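Local coordinates for protein beta-galactosidase (Geobacillus stearothermophilus, PDB 4OIF) that probably hydrolyses terminal non-reducing beta-D-galactose units of beta-D-galactosides, as a zinc-binding homotrimeric enzyme of glycoside hydrolase family 42, at residues Asn13-Gly18 against Lys396-Met401; Asp230-Phe235 against Ser272-His277; Pro265-Asp270 against Glu420-Leu425; Gln316-Met321 against His352-Ile357. One frame throughout, in Å; residues are numbered along the deposited sequence. Where two conformers were deposited one is given.

How the interactions relate
Three of the contacts belong to the TIM barrel, and interaction 3 joins the barrel to the trimerisation domain. Interactions 1 and 4, with centres 12 Å apart, meet in the barrel sheet, where strand 16-21 of the first lies beside strand 356-359 of the second, joined by the backbone bond from I357 N to L16 O (2.8 Å), so together they close the barrel. Interactions 2 and 3, with centres 14 Å apart, lie farther round the fold and touch where T232 meets L269. Interaction 1 is some 31 Å from interaction 2 and 34 Å from interaction 3, centre to centre. Along the chain, residues 13-18 and 396-401 enclose interactions 2 and 4, which follow one another, whereas interaction 3 alternates with interaction 1.

Interaction 1. Residues Asn13-Gly18 against Lys396-Met401; sequences NFILHG and KALKKM
I15 and L398 meet at about a right angle, and the tight part of this contact lies round them. L398 sends CD2 onto CG2 of I15 (3.7 Å), while its CD1 lies equally near that methyl and also reaches H17 CB (3.6 Å). The same CD1 approaches the H17 ring obliquely, beside CG and CD2. Chi1 of I15 (-81°) aims its two branches: CG2, anti to the backbone N, faces L398, while CG1 carries CD1 to M401, where CD1 rests 3.7 Å from CB and 3.3 Å from the carbonyl O. These residues join the first strand of the TIM barrel, 16-21, and the loop leading into it to the end of helix 386-399, which packs on the outside of the barrel. A bond from M401 N to L398 O (2.9 Å) makes a turn at the helix end and keeps M401 beside L398. The H17 imidazole is held at both nitrogens, ND1 by H44 O and NE2 by Y359 OH. The outer side of the helix end and of the turn after it is far looser: K396, K399 and K400 run out there in extended, exposed chains, and K400 NZ reaches F663 O.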
loop_
_atom_site.group_PDB
_atom_site.type_symbol
_atom_site.label_atom_id
_atom_site.label_comp_id
_atom_site.label_asym_id
_atom_site.label_seq_id
_atom_site.Cartn_x
_atom_site.Cartn_y
_atom_site.Cartn_z
ATOM N N ASN A 13 -28.124 2.233 -41.856
ATOM C CA ASN A 13 -27.295 1.845 -42.995
ATOM C C ASN A 13 -26.065 2.737 -43.061
ATOM O O ASN A 13 -25.500 2.977 -44.132
ATOM C CB ASN A 13 -28.087 1.932 -44.309
ATOM C CG ASN A 13 -28.400 3.372 -44.713
ATOM O OD1 ASN A 13 -28.612 4.241 -43.865
ATOM N ND2 ASN A 13 -28.426 3.628 -46.019
ATOM N N PHE A 14 -25.663 3.238 -41.899
ATOM C CA PHE A 14 -24.512 4.117 -41.795
ATOM C C PHE A 14 -23.758 3.830 -40.508
ATOM O O PHE A 14 -24.329 3.314 -39.554
ATOM C CB PHE A 14 -24.946 5.579 -41.842
ATOM C CG PHE A 14 -25.920 5.959 -40.766
ATOM C CD1 PHE A 14 -25.472 6.492 -39.568
ATOM C CD2 PHE A 14 -27.283 5.793 -40.956
ATOM C CE1 PHE A 14 -26.362 6.848 -38.568
ATOM C CE2 PHE A 14 -28.181 6.139 -39.970
ATOM C CZ PHE A 14 -27.724 6.667 -38.766
ATOM N N ILE A 15 -22.475 4.165 -40.479
ATOM C CA ILE A 15 -21.686 3.979 -39.271
ATOM C C ILE A 15 -22.050 5.065 -38.266
ATOM O O ILE A 15 -21.924 6.254 -38.555
ATOM C CB ILE A 15 -20.181 3.999 -39.563
ATOM C CG1 ILE A 15 -19.740 2.627 -40.078
ATOM C CG2 ILE A 15 -19.406 4.345 -38.305
ATOM C CD1 ILE A 15 -18.736 2.687 -41.197
ATOM N N LEU A 16 -22.539 4.645 -37.104
ATOM C CA LEU A 16 -22.961 5.582 -36.076
ATOM C C LEU A 16 -21.782 6.446 -35.669
ATOM O O LEU A 16 -20.692 5.943 -35.486
ATOM C CB LEU A 16 -23.515 4.854 -34.852
ATOM C CG LEU A 16 -24.327 3.588 -35.126
ATOM C CD1 LEU A 16 -24.841 3.025 -33.814
ATOM C CD2 LEU A 16 -25.469 3.870 -36.104
ATOM N N HIS A 17 -21.999 7.747 -35.545
ATOM C CA HIS A 17 -20.953 8.623 -35.059
ATOM C C HIS A 17 -21.570 9.611 -34.087
ATOM O O HIS A 17 -22.521 10.306 -34.425
ATOM C CB HIS A 17 -20.267 9.349 -36.213
ATOM C CG HIS A 17 -19.092 10.173 -35.796
ATOM N ND1 HIS A 17 -18.857 11.436 -36.297
ATOM C CD2 HIS A 17 -18.079 9.914 -34.936
ATOM C CE1 HIS A 17 -17.749 11.921 -35.760
ATOM N NE2 HIS A 17 -17.255 11.016 -34.933
ATOM N N GLY A 18 -21.047 9.662 -32.868
ATOM C CA GLY A 18 -21.606 10.577 -31.889
ATOM C C GLY A 18 -21.251 10.085 -30.513
ATOM O O GLY A 18 -20.092 9.785 -30.273
ATOM N N LYS A 396 -16.529 12.891 -41.369
ATOM C CA LYS A 396 -16.433 12.980 -42.826
ATOM C C LYS A 396 -15.949 11.666 -43.415
ATOM O O LYS A 396 -16.406 11.242 -44.476
ATOM C CB LYS A 396 -15.489 14.110 -43.244
ATOM C CG LYS A 396 -15.903 15.489 -42.756
ATOM C CD LYS A 396 -14.791 16.504 -42.983
ATOM C CE LYS A 396 -15.198 17.903 -42.527
ATOM N NZ LYS A 396 -14.202 18.939 -42.936
ATOM N N ALA A 397 -15.019 11.022 -42.719
ATOM C CA ALA A 397 -14.505 9.761 -43.213
ATOM C C ALA A 397 -15.577 8.678 -43.131
ATOM O O ALA A 397 -15.750 7.895 -44.070
ATOM C CB ALA A 397 -13.266 9.359 -42.448
ATOM N N LEU A 398 -16.313 8.652 -42.022
ATOM C CA LEU A 398 -17.314 7.616 -41.785
ATOM C C LEU A 398 -18.477 7.732 -42.755
ATOM O O LEU A 398 -19.070 6.732 -43.146
ATOM C CB LEU A 398 -17.842 7.679 -40.349
ATOM C CG LEU A 398 -16.884 7.405 -39.187
ATOM C CD1 LEU A 398 -17.630 7.556 -37.858
ATOM C CD2 LEU A 398 -16.208 6.024 -39.297
ATOM N N LYS A 399 -18.817 8.954 -43.140
ATOM C CA LYS A 399 -19.891 9.115 -44.111
ATOM C C LYS A 399 -19.586 8.412 -45.438
ATOM O O LYS A 399 -20.499 7.997 -46.145
ATOM C CB LYS A 399 -20.181 10.599 -44.337
ATOM C CG LYS A 399 -20.860 11.223 -43.129
ATOM C CD LYS A 399 -21.168 12.702 -43.285
ATOM C CE LYS A 399 -22.090 13.153 -42.151
ATOM N NZ LYS A 399 -22.350 14.623 -42.124
ATOM N N LYS A 400 -18.306 8.248 -45.765
ATOM C CA LYS A 400 -17.931 7.564 -47.002
ATOM C C LYS A 400 -17.776 6.063 -46.806
ATOM O O LYS A 400 -17.281 5.380 -47.700
ATOM C CB LYS A 400 -16.620 8.114 -47.570
ATOM C CG LYS A 400 -16.562 9.622 -47.734
ATOM C CD LYS A 400 -15.182 10.058 -48.220
ATOM C CE LYS A 400 -15.041 11.580 -48.250
ATOM N NZ LYS A 400 -13.679 12.001 -48.705
ATOM N N MET A 401 -18.198 5.545 -45.654
ATOM C CA MET A 401 -17.890 4.156 -45.307
ATOM C C MET A 401 -19.112 3.267 -45.054
ATOM O O MET A 401 -19.001 2.222 -44.418
ATOM C CB MET A 401 -16.963 4.135 -44.075
ATOM C CG MET A 401 -15.521 4.541 -44.393
ATOM S SD MET A 401 -14.505 4.932 -42.957
ATOM C CE MET A 401 -14.305 3.329 -42.184
#

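Interaction 2. Residues Asp230-Phe235 against Ser272-His277; sequences DQTISF and SKFAKH
I233 of helix 218-246 points from its CB straight at residues 272-277 and divides there between two rings. CG2, anti to the backbone N (chi1 -64°), comes down almost exactly over the middle of the H277 imidazole, 3.3 Å from its centroid and 6° off the ring normal, a close CH-pi contact. CG1 takes the other branch and lies over one face of F274, 4.0 Å from the ring centroid and displaced toward the rim. At the tip, CD1 goes past the ring to the backbone and ends 3.7 Å from F274 CA, near K273 O. T232 adds its CG2 beside F274 CE1 (4.0 Å). One turn earlier the contact becomes polar: D230 OD1 forms a salt bridge with K273 NZ (3.3 Å), the lysine turning at its last torsion (chi4 -51°) to present the ammonium, and water 1 links the same two atoms, accepting from NZ and donating to OD1. D230 OD2 bonds to W175 NE1, which leaves each carboxylate oxygen with a partner of its own, and H277 ND1 is tied to E237 of the long helix. Helix 218-246 packs against the short helix 271-274 and the residues that follow it, while F274 reaches barrel strand 252-259 at T254 and F256 and meets F236 edge-to-face.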
loop_
_atom_site.group_PDB
_atom_site.type_symbol
_atom_site.label_atom_id
_atom_site.label_comp_id
_atom_site.label_asym_id
_atom_site.label_seq_id
_atom_site.Cartn_x
_atom_site.Cartn_y
_atom_site.Cartn_z
ATOM N N ASP A 230 -24.915 -14.125 -12.720
ATOM C CA ASP A 230 -26.301 -14.529 -12.917
ATOM C C ASP A 230 -27.300 -13.517 -12.365
ATOM O O ASP A 230 -28.287 -13.210 -13.006
ATOM C CB ASP A 230 -26.559 -15.893 -12.286
ATOM C CG ASP A 230 -26.095 -17.040 -13.167
ATOM O OD1 ASP A 230 -25.739 -16.782 -14.336
ATOM O OD2 ASP A 230 -26.090 -18.198 -12.694
ATOM N N GLN A 231 -27.042 -12.994 -11.179
ATOM C CA GLN A 231 -27.963 -12.083 -10.556
ATOM C C GLN A 231 -27.963 -10.734 -11.277
ATOM O O GLN A 231 -29.023 -10.081 -11.403
ATOM C CB GLN A 231 -27.624 -11.932 -9.063
ATOM C CG GLN A 231 -28.696 -11.208 -8.254
ATOM C CD GLN A 231 -29.977 -11.971 -8.049
ATOM O OE1 GLN A 231 -30.457 -12.676 -8.933
ATOM N NE2 GLN A 231 -30.559 -11.819 -6.862
ATOM N N THR A 232 -26.794 -10.346 -11.791
ATOM C CA THR A 232 -26.702 -9.153 -12.639
ATOM C C THR A 232 -27.544 -9.318 -13.920
ATOM O O THR A 232 -28.356 -8.447 -14.263
ATOM C CB THR A 232 -25.237 -8.853 -13.007
ATOM O OG1 THR A 232 -24.528 -8.485 -11.826
ATOM C CG2 THR A 232 -25.137 -7.723 -14.002
ATOM N N ILE A 233 -27.374 -10.454 -14.598
ATOM C CA ILE A 233 -28.137 -10.741 -15.811
ATOM C C ILE A 233 -29.641 -10.791 -15.538
ATOM O O ILE A 233 -30.433 -10.218 -16.285
ATOM C CB ILE A 233 -27.707 -12.054 -16.446
ATOM C CG1 ILE A 233 -26.257 -11.955 -16.905
ATOM C CG2 ILE A 233 -28.605 -12.392 -17.628
ATOM C CD1 ILE A 233 -25.766 -13.206 -17.657
ATOM N N SER A 234 -30.028 -11.450 -14.453
ATOM C CA SER A 234 -31.422 -11.468 -14.004
ATOM C C SER A 234 -31.976 -10.040 -13.810
ATOM O O SER A 234 -33.120 -9.744 -14.225
ATOM C CB SER A 234 -31.545 -12.280 -12.709
ATOM O OG SER A 234 -32.735 -11.976 -11.997
ATOM N N PHE A 235 -31.169 -9.162 -13.202
ATOM C CA PHE A 235 -31.563 -7.760 -13.057
ATOM C C PHE A 235 -31.788 -7.124 -14.415
ATOM O O PHE A 235 -32.751 -6.373 -14.616
ATOM C CB PHE A 235 -30.510 -6.962 -12.290
ATOM C CG PHE A 235 -30.930 -5.548 -11.961
ATOM C CD1 PHE A 235 -30.788 -4.525 -12.893
ATOM C CD2 PHE A 235 -31.449 -5.236 -10.707
ATOM C CE1 PHE A 235 -31.178 -3.216 -12.587
ATOM C CE2 PHE A 235 -31.832 -3.929 -10.391
ATOM C CZ PHE A 235 -31.698 -2.918 -11.339
ATOM N N SER A 272 -19.223 -13.818 -21.558
ATOM C CA SER A 272 -19.528 -14.882 -22.508
ATOM C C SER A 272 -20.940 -15.394 -22.238
ATOM O O SER A 272 -21.596 -15.947 -23.115
ATOM C CB SER A 272 -18.516 -16.020 -22.425
ATOM O OG SER A 272 -18.728 -16.825 -21.291
ATOM N N LYS A 273 -21.398 -15.178 -21.010
ATOM C CA LYS A 273 -22.737 -15.551 -20.584
ATOM C C LYS A 273 -23.720 -14.415 -20.832
ATOM O O LYS A 273 -24.890 -14.656 -21.163
ATOM C CB LYS A 273 -22.724 -15.937 -19.090
ATOM C CG LYS A 273 -23.815 -16.905 -18.667
ATOM C CD LYS A 273 -23.704 -17.232 -17.185
ATOM C CE LYS A 273 -24.565 -18.429 -16.809
ATOM N NZ LYS A 273 -25.965 -18.249 -17.293
ATOM N N PHE A 274 -23.244 -13.178 -20.670
ATOM C CA PHE A 274 -24.116 -12.002 -20.756
ATOM C C PHE A 274 -24.470 -11.770 -22.236
ATOM O O PHE A 274 -25.590 -11.354 -22.567
ATOM C CB PHE A 274 -23.430 -10.761 -20.153
ATOM C CG PHE A 274 -24.389 -9.693 -19.649
ATOM C CD1 PHE A 274 -24.193 -9.095 -18.414
ATOM C CD2 PHE A 274 -25.530 -9.357 -20.365
ATOM C CE1 PHE A 274 -25.071 -8.127 -17.945
ATOM C CE2 PHE A 274 -26.418 -8.396 -19.902
ATOM C CZ PHE A 274 -26.189 -7.786 -18.684
ATOM N N ALA A 275 -23.511 -12.054 -23.119
ATOM C CA ALA A 275 -23.666 -11.805 -24.552
ATOM C C ALA A 275 -24.897 -12.498 -25.129
ATOM O O ALA A 275 -25.562 -11.961 -26.026
ATOM C CB ALA A 275 -22.418 -12.244 -25.293
ATOM N N LYS A 276 -25.182 -13.693 -24.612
ATOM C CA LYS A 276 -26.358 -14.456 -25.026
ATOM C C LYS A 276 -27.660 -13.701 -24.755
ATOM O O LYS A 276 -28.685 -14.012 -25.346
ATOM C CB LYS A 276 -26.410 -15.808 -24.319
ATOM C CG LYS A 276 -25.195 -16.713 -24.506
ATOM C CD LYS A 276 -25.446 -18.062 -23.843
ATOM C CE LYS A 276 -24.153 -18.804 -23.567
ATOM N NZ LYS A 276 -23.302 -18.794 -24.781
ATOM N N HIS A 277 -27.619 -12.710 -23.867
ATOM C CA HIS A 277 -28.830 -11.978 -23.501
ATOM C C HIS A 277 -28.978 -10.654 -24.247
ATOM O O HIS A 277 -29.987 -9.976 -24.102
ATOM C CB HIS A 277 -28.861 -11.726 -21.987
ATOM C CG HIS A 277 -28.885 -12.984 -21.174
ATOM N ND1 HIS A 277 -30.039 -13.483 -20.605
ATOM C CD2 HIS A 277 -27.902 -13.865 -20.864
ATOM C CE1 HIS A 277 -29.761 -14.605 -19.965
ATOM N NE2 HIS A 277 -28.470 -14.857 -20.103
HETATM O O HOH W 1 -27.738 -16.300 -16.357
#

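Interaction 3. Residues Pro265-Asp270 against Glu420-Leu425; sequences PFQGLD and ENNWAL
Q267 and D270, in the loop between strand 264-265 and helix 271-274, meet E420, N422 and W423 of helix 419-427 at a buried joint between two domains. The W423 indole brings its nitrogen edge to the loop: NE1 donates to Q267 O at 2.8 Å and 152°, the acceptor standing 18° out of the ring plane. The six-membered end of the indole runs on to D270, with CH2 3.8 Å from CB. The loop belongs to the TIM barrel and the helix to the trimerisation domain, so this bond ties one to the other within a single chain. Q267 and N422 set their amides across each other, planes 46° apart, and both give an NH2 group to the hydroxyl of Y417. D270 is the N-cap of helix 271-274: its side chain caps a backbone N just beyond the loop, and OD1 also bonds to S272 OG. Its OD2 lies 4.2 Å from E420 OE2; these like charges are probably eased by R226, which pairs with E420. Water 2 carries D270 OD2 (3.0 Å) on to E420 N.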
loop_
_atom_site.group_PDB
_atom_site.type_symbol
_atom_site.label_atom_id
_atom_site.label_comp_id
_atom_site.label_asym_id
_atom_site.label_seq_id
_atom_site.Cartn_x
_atom_site.Cartn_y
_atom_site.Cartn_z
ATOM N N PRO A 265 -9.836 -8.376 -20.461
ATOM C CA PRO A 265 -11.296 -8.416 -20.386
ATOM C C PRO A 265 -11.778 -8.018 -19.002
ATOM O O PRO A 265 -11.095 -8.316 -18.014
ATOM C CB PRO A 265 -11.624 -9.878 -20.687
ATOM C CG PRO A 265 -10.472 -10.358 -21.499
ATOM C CD PRO A 265 -9.268 -9.597 -21.058
ATOM N N PHE A 266 -12.912 -7.324 -18.942
ATOM C CA PHE A 266 -13.513 -6.960 -17.670
ATOM C C PHE A 266 -13.638 -8.224 -16.822
ATOM O O PHE A 266 -14.078 -9.270 -17.316
ATOM C CB PHE A 266 -14.873 -6.291 -17.883
ATOM C CG PHE A 266 -15.573 -5.930 -16.612
ATOM C CD1 PHE A 266 -15.006 -5.022 -15.727
ATOM C CD2 PHE A 266 -16.810 -6.480 -16.303
ATOM C CE1 PHE A 266 -15.654 -4.681 -14.549
ATOM C CE2 PHE A 266 -17.466 -6.140 -15.129
ATOM C CZ PHE A 266 -16.883 -5.241 -14.249
ATOM N N GLN A 267 -13.210 -8.133 -15.562
ATOM C CA GLN A 267 -13.115 -9.301 -14.703
ATOM C C GLN A 267 -14.317 -9.460 -13.798
ATOM O O GLN A 267 -14.497 -10.515 -13.199
ATOM C CB GLN A 267 -11.843 -9.241 -13.860
ATOM C CG GLN A 267 -10.585 -9.559 -14.646
ATOM C CD GLN A 267 -10.794 -10.761 -15.540
ATOM O OE1 GLN A 267 -10.860 -11.900 -15.064
ATOM N NE2 GLN A 267 -10.936 -10.514 -16.844
ATOM N N GLY A 268 -15.153 -8.429 -13.717
ATOM C CA GLY A 268 -16.271 -8.432 -12.790
ATOM C C GLY A 268 -17.499 -9.229 -13.193
ATOM O O GLY A 268 -18.360 -9.517 -12.359
ATOM N N LEU A 269 -17.592 -9.577 -14.472
ATOM C CA LEU A 269 -18.762 -10.282 -14.996
ATOM C C LEU A 269 -18.354 -11.219 -16.125
ATOM O O LEU A 269 -17.434 -10.927 -16.889
ATOM C CB LEU A 269 -19.809 -9.286 -15.502
ATOM C CG LEU A 269 -20.534 -8.408 -14.487
ATOM C CD1 LEU A 269 -21.345 -7.339 -15.199
ATOM C CD2 LEU A 269 -21.423 -9.262 -13.587
ATOM N N ASP A 270 -19.028 -12.354 -16.224
ATOM C CA ASP A 270 -18.766 -13.281 -17.312
ATOM C C ASP A 270 -19.523 -12.828 -18.571
ATOM O O ASP A 270 -20.706 -13.128 -18.744
ATOM C CB ASP A 270 -19.163 -14.697 -16.909
ATOM C CG ASP A 270 -18.701 -15.735 -17.903
ATOM O OD1 ASP A 270 -18.235 -15.360 -18.998
ATOM O OD2 ASP A 270 -18.802 -16.937 -17.589
ATOM N N GLU A 420 -14.259 -17.901 -16.306
ATOM C CA GLU A 420 -14.224 -18.684 -15.088
ATOM C C GLU A 420 -12.795 -19.174 -14.830
ATOM O O GLU A 420 -12.334 -19.177 -13.695
ATOM C CB GLU A 420 -15.238 -19.833 -15.163
ATOM C CG GLU A 420 -16.687 -19.335 -15.003
ATOM C CD GLU A 420 -17.763 -20.417 -15.164
ATOM O OE1 GLU A 420 -17.467 -21.542 -15.621
ATOM O OE2 GLU A 420 -18.925 -20.126 -14.825
ATOM N N ASN A 421 -12.088 -19.551 -15.890
ATOM C CA ASN A 421 -10.675 -19.898 -15.785
ATOM C C ASN A 421 -9.830 -18.740 -15.250
ATOM O O ASN A 421 -8.958 -18.934 -14.408
ATOM C CB ASN A 421 -10.138 -20.353 -17.145
ATOM C CG ASN A 421 -8.670 -20.724 -17.094
ATOM O OD1 ASN A 421 -8.269 -21.615 -16.345
ATOM N ND2 ASN A 421 -7.863 -20.056 -17.908
ATOM N N ASN A 422 -10.091 -17.538 -15.746
ATOM C CA ASN A 422 -9.435 -16.345 -15.235
ATOM C C ASN A 422 -9.670 -16.187 -13.721
ATOM O O ASN A 422 -8.725 -16.026 -12.940
ATOM C CB ASN A 422 -9.940 -15.115 -16.001
ATOM C CG ASN A 422 -8.923 -13.989 -16.043
ATOM O OD1 ASN A 422 -8.012 -13.928 -15.223
ATOM N ND2 ASN A 422 -9.088 -13.080 -16.992
ATOM N N TRP A 423 -10.934 -16.260 -13.320
ATOM C CA TRP A 423 -11.311 -16.209 -11.908
ATOM C C TRP A 423 -10.553 -17.241 -11.057
ATOM O O TRP A 423 -9.868 -16.898 -10.086
ATOM C CB TRP A 423 -12.821 -16.423 -11.755
ATOM C CG TRP A 423 -13.657 -15.299 -12.322
ATOM C CD1 TRP A 423 -13.228 -14.048 -12.647
ATOM C CD2 TRP A 423 -15.061 -15.334 -12.636
ATOM N NE1 TRP A 423 -14.271 -13.297 -13.137
ATOM C CE2 TRP A 423 -15.406 -14.064 -13.146
ATOM C CE3 TRP A 423 -16.056 -16.315 -12.541
ATOM C CZ2 TRP A 423 -16.706 -13.747 -13.550
ATOM C CZ3 TRP A 423 -17.350 -15.998 -12.944
ATOM C CH2 TRP A 423 -17.660 -14.725 -13.442
ATOM N N ALA A 424 -10.663 -18.499 -11.448
ATOM C CA ALA A 424 -10.152 -19.589 -10.638
ATOM C C ALA A 424 -8.626 -19.558 -10.578
ATOM O O ALA A 424 -8.026 -19.748 -9.517
ATOM C CB ALA A 424 -10.656 -20.926 -11.180
ATOM N N LEU A 425 -7.995 -19.302 -11.713
ATOM C CA LEU A 425 -6.547 -19.206 -11.725
ATOM C C LEU A 425 -6.076 -18.037 -10.865
ATOM O O LEU A 425 -5.075 -18.159 -10.166
ATOM C CB LEU A 425 -6.023 -19.064 -13.152
ATOM C CG LEU A 425 -4.525 -18.825 -13.281
ATOM C CD1 LEU A 425 -3.760 -19.952 -12.632
ATOM C CD2 LEU A 425 -4.141 -18.705 -14.751
HETATM O O HOH W 2 -16.456 -18.763 -18.225
HETATM O O HOH W 3 -20.021 -17.797 -15.092
#

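Interaction 4. Residues Gln316-Met321 against His352-Ile357; sequences QPFLLM and HGSDSI
The F318 ring lies flat against S354: CB of the serine sits over one face, offset toward the rim, 3.8 Å from the centroid and 27° off the normal, while H352 O meets the ring edge in its plane. With chi1 at 72°, F318 CG stands between its backbone N and carbonyl carbon, which folds the ring over S354. The backbones engage beneath it, D355 N donating to F318 O (2.9 Å) and F318 N making a longer bond to G353 O. Farther along, two serine hydroxyls bridge the two segments. S354 OG accepts from L320 N (3.1 Å) and donates to S356 O, in the plane of that carbonyl; S356 OG donates to L320 O (2.8 Å) from above its plane. G353, with positive phi, ends helix 341-351 in a Schellman motif, and the chain then leads into strand 356-359. This is the beta-alpha-beta crossover between the last two strands of a TIM barrel, where strand 319-322 ends in E322, the predicted nucleophile.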
loop_
_atom_site.group_PDB
_atom_site.type_symbol
_atom_site.label_atom_id
_atom_site.label_comp_id
_atom_site.label_asym_id
_atom_site.label_seq_id
_atom_site.Cartn_x
_atom_site.Cartn_y
_atom_site.Cartn_z
ATOM N N GLN A 316 -20.685 -11.180 -35.099
ATOM C CA GLN A 316 -21.375 -10.171 -35.891
ATOM C C GLN A 316 -20.696 -8.828 -35.588
ATOM O O GLN A 316 -19.878 -8.753 -34.674
ATOM C CB GLN A 316 -22.866 -10.145 -35.542
ATOM C CG GLN A 316 -23.112 -9.695 -34.112
ATOM C CD GLN A 316 -24.580 -9.585 -33.738
ATOM O OE1 GLN A 316 -25.466 -10.075 -34.446
ATOM N NE2 GLN A 316 -24.844 -8.946 -32.602
ATOM N N PRO A 317 -21.020 -7.763 -36.342
ATOM C CA PRO A 317 -20.381 -6.494 -35.972
ATOM C C PRO A 317 -20.721 -6.058 -34.538
ATOM O O PRO A 317 -21.810 -6.365 -34.045
ATOM C CB PRO A 317 -20.954 -5.504 -36.985
ATOM C CG PRO A 317 -21.384 -6.339 -38.135
ATOM C CD PRO A 317 -21.845 -7.632 -37.557
ATOM N N PHE A 318 -19.798 -5.366 -33.878
ATOM C CA PHE A 318 -20.068 -4.826 -32.552
ATOM C C PHE A 318 -20.177 -3.307 -32.617
ATOM O O PHE A 318 -19.925 -2.704 -33.645
ATOM C CB PHE A 318 -18.984 -5.253 -31.552
ATOM C CG PHE A 318 -17.652 -4.571 -31.756
ATOM C CD1 PHE A 318 -16.692 -5.129 -32.592
ATOM C CD2 PHE A 318 -17.353 -3.378 -31.092
ATOM C CE1 PHE A 318 -15.464 -4.506 -32.783
ATOM C CE2 PHE A 318 -16.125 -2.748 -31.274
ATOM C CZ PHE A 318 -15.177 -3.318 -32.124
ATOM N N LEU A 319 -20.557 -2.686 -31.515
ATOM C CA LEU A 319 -20.669 -1.243 -31.499
ATOM C C LEU A 319 -19.747 -0.649 -30.438
ATOM O O LEU A 319 -19.867 -0.938 -29.251
ATOM C CB LEU A 319 -22.132 -0.821 -31.274
ATOM C CG LEU A 319 -23.108 -1.197 -32.409
ATOM C CD1 LEU A 319 -24.567 -1.103 -31.978
ATOM C CD2 LEU A 319 -22.875 -0.365 -33.673
ATOM N N LEU A 320 -18.793 0.162 -30.878
ATOM C CA LEU A 320 -18.030 0.956 -29.936
ATOM C C LEU A 320 -18.996 1.958 -29.330
ATOM O O LEU A 320 -19.502 2.834 -30.032
ATOM C CB LEU A 320 -16.864 1.658 -30.611
ATOM C CG LEU A 320 -16.016 2.504 -29.664
ATOM C CD1 LEU A 320 -15.412 1.611 -28.597
ATOM C CD2 LEU A 320 -14.928 3.258 -30.428
ATOM N N MET A 321 -19.284 1.803 -28.037
ATOM C CA MET A 321 -20.240 2.680 -27.362
ATOM C C MET A 321 -19.533 3.906 -26.781
ATOM O O MET A 321 -20.076 5.020 -26.775
ATOM C CB MET A 321 -20.990 1.923 -26.258
ATOM C CG MET A 321 -22.116 2.721 -25.595
ATOM S SD MET A 321 -23.516 3.053 -26.693
ATOM C CE MET A 321 -23.979 1.385 -27.125
ATOM N N HIS A 352 -11.689 -3.784 -36.944
ATOM C CA HIS A 352 -11.826 -5.025 -36.198
ATOM C C HIS A 352 -13.287 -5.370 -35.961
ATOM O O HIS A 352 -13.582 -6.333 -35.266
ATOM C CB HIS A 352 -11.082 -4.947 -34.862
ATOM C CG HIS A 352 -9.599 -5.134 -34.980
ATOM N ND1 HIS A 352 -8.982 -6.347 -34.759
ATOM C CD2 HIS A 352 -8.612 -4.264 -35.302
ATOM C CE1 HIS A 352 -7.680 -6.215 -34.942
ATOM N NE2 HIS A 352 -7.429 -4.960 -35.269
ATOM N N GLY A 353 -14.201 -4.602 -36.557
ATOM C CA GLY A 353 -15.595 -5.005 -36.593
ATOM C C GLY A 353 -16.675 -4.042 -36.117
ATOM O O GLY A 353 -17.862 -4.321 -36.277
ATOM N N SER A 354 -16.294 -2.908 -35.545
ATOM C CA SER A 354 -17.300 -1.959 -35.059
ATOM C C SER A 354 -18.086 -1.276 -36.184
ATOM O O SER A 354 -17.511 -0.857 -37.193
ATOM C CB SER A 354 -16.641 -0.892 -34.189
ATOM O OG SER A 354 -17.596 0.034 -33.708
ATOM N N ASP A 355 -19.401 -1.167 -36.008
ATOM C CA ASP A 355 -20.235 -0.364 -36.906
ATOM C C ASP A 355 -20.574 0.994 -36.292
ATOM O O ASP A 355 -21.556 1.632 -36.675
ATOM C CB ASP A 355 -21.523 -1.107 -37.277
ATOM C CG ASP A 355 -21.294 -2.168 -38.338
ATOM O OD1 ASP A 355 -20.245 -2.122 -39.018
ATOM O OD2 ASP A 355 -22.164 -3.050 -38.499
ATOM N N SER A 356 -19.750 1.449 -35.354
ATOM C CA SER A 356 -19.936 2.771 -34.763
ATOM C C SER A 356 -18.641 3.355 -34.216
ATOM O O SER A 356 -17.724 2.624 -33.859
ATOM C CB SER A 356 -20.972 2.720 -33.638
ATOM O OG SER A 356 -20.496 1.951 -32.549
ATOM N N ILE A 357 -18.585 4.683 -34.180
ATOM C CA ILE A 357 -17.634 5.429 -33.379
ATOM C C ILE A 357 -18.430 6.359 -32.446
ATOM O O ILE A 357 -19.014 7.385 -32.859
ATOM C CB ILE A 357 -16.636 6.235 -34.241
ATOM C CG1 ILE A 357 -15.829 5.302 -35.160
ATOM C CG2 ILE A 357 -15.703 7.026 -33.349
ATOM C CD1 ILE A 357 -14.924 4.313 -34.437
#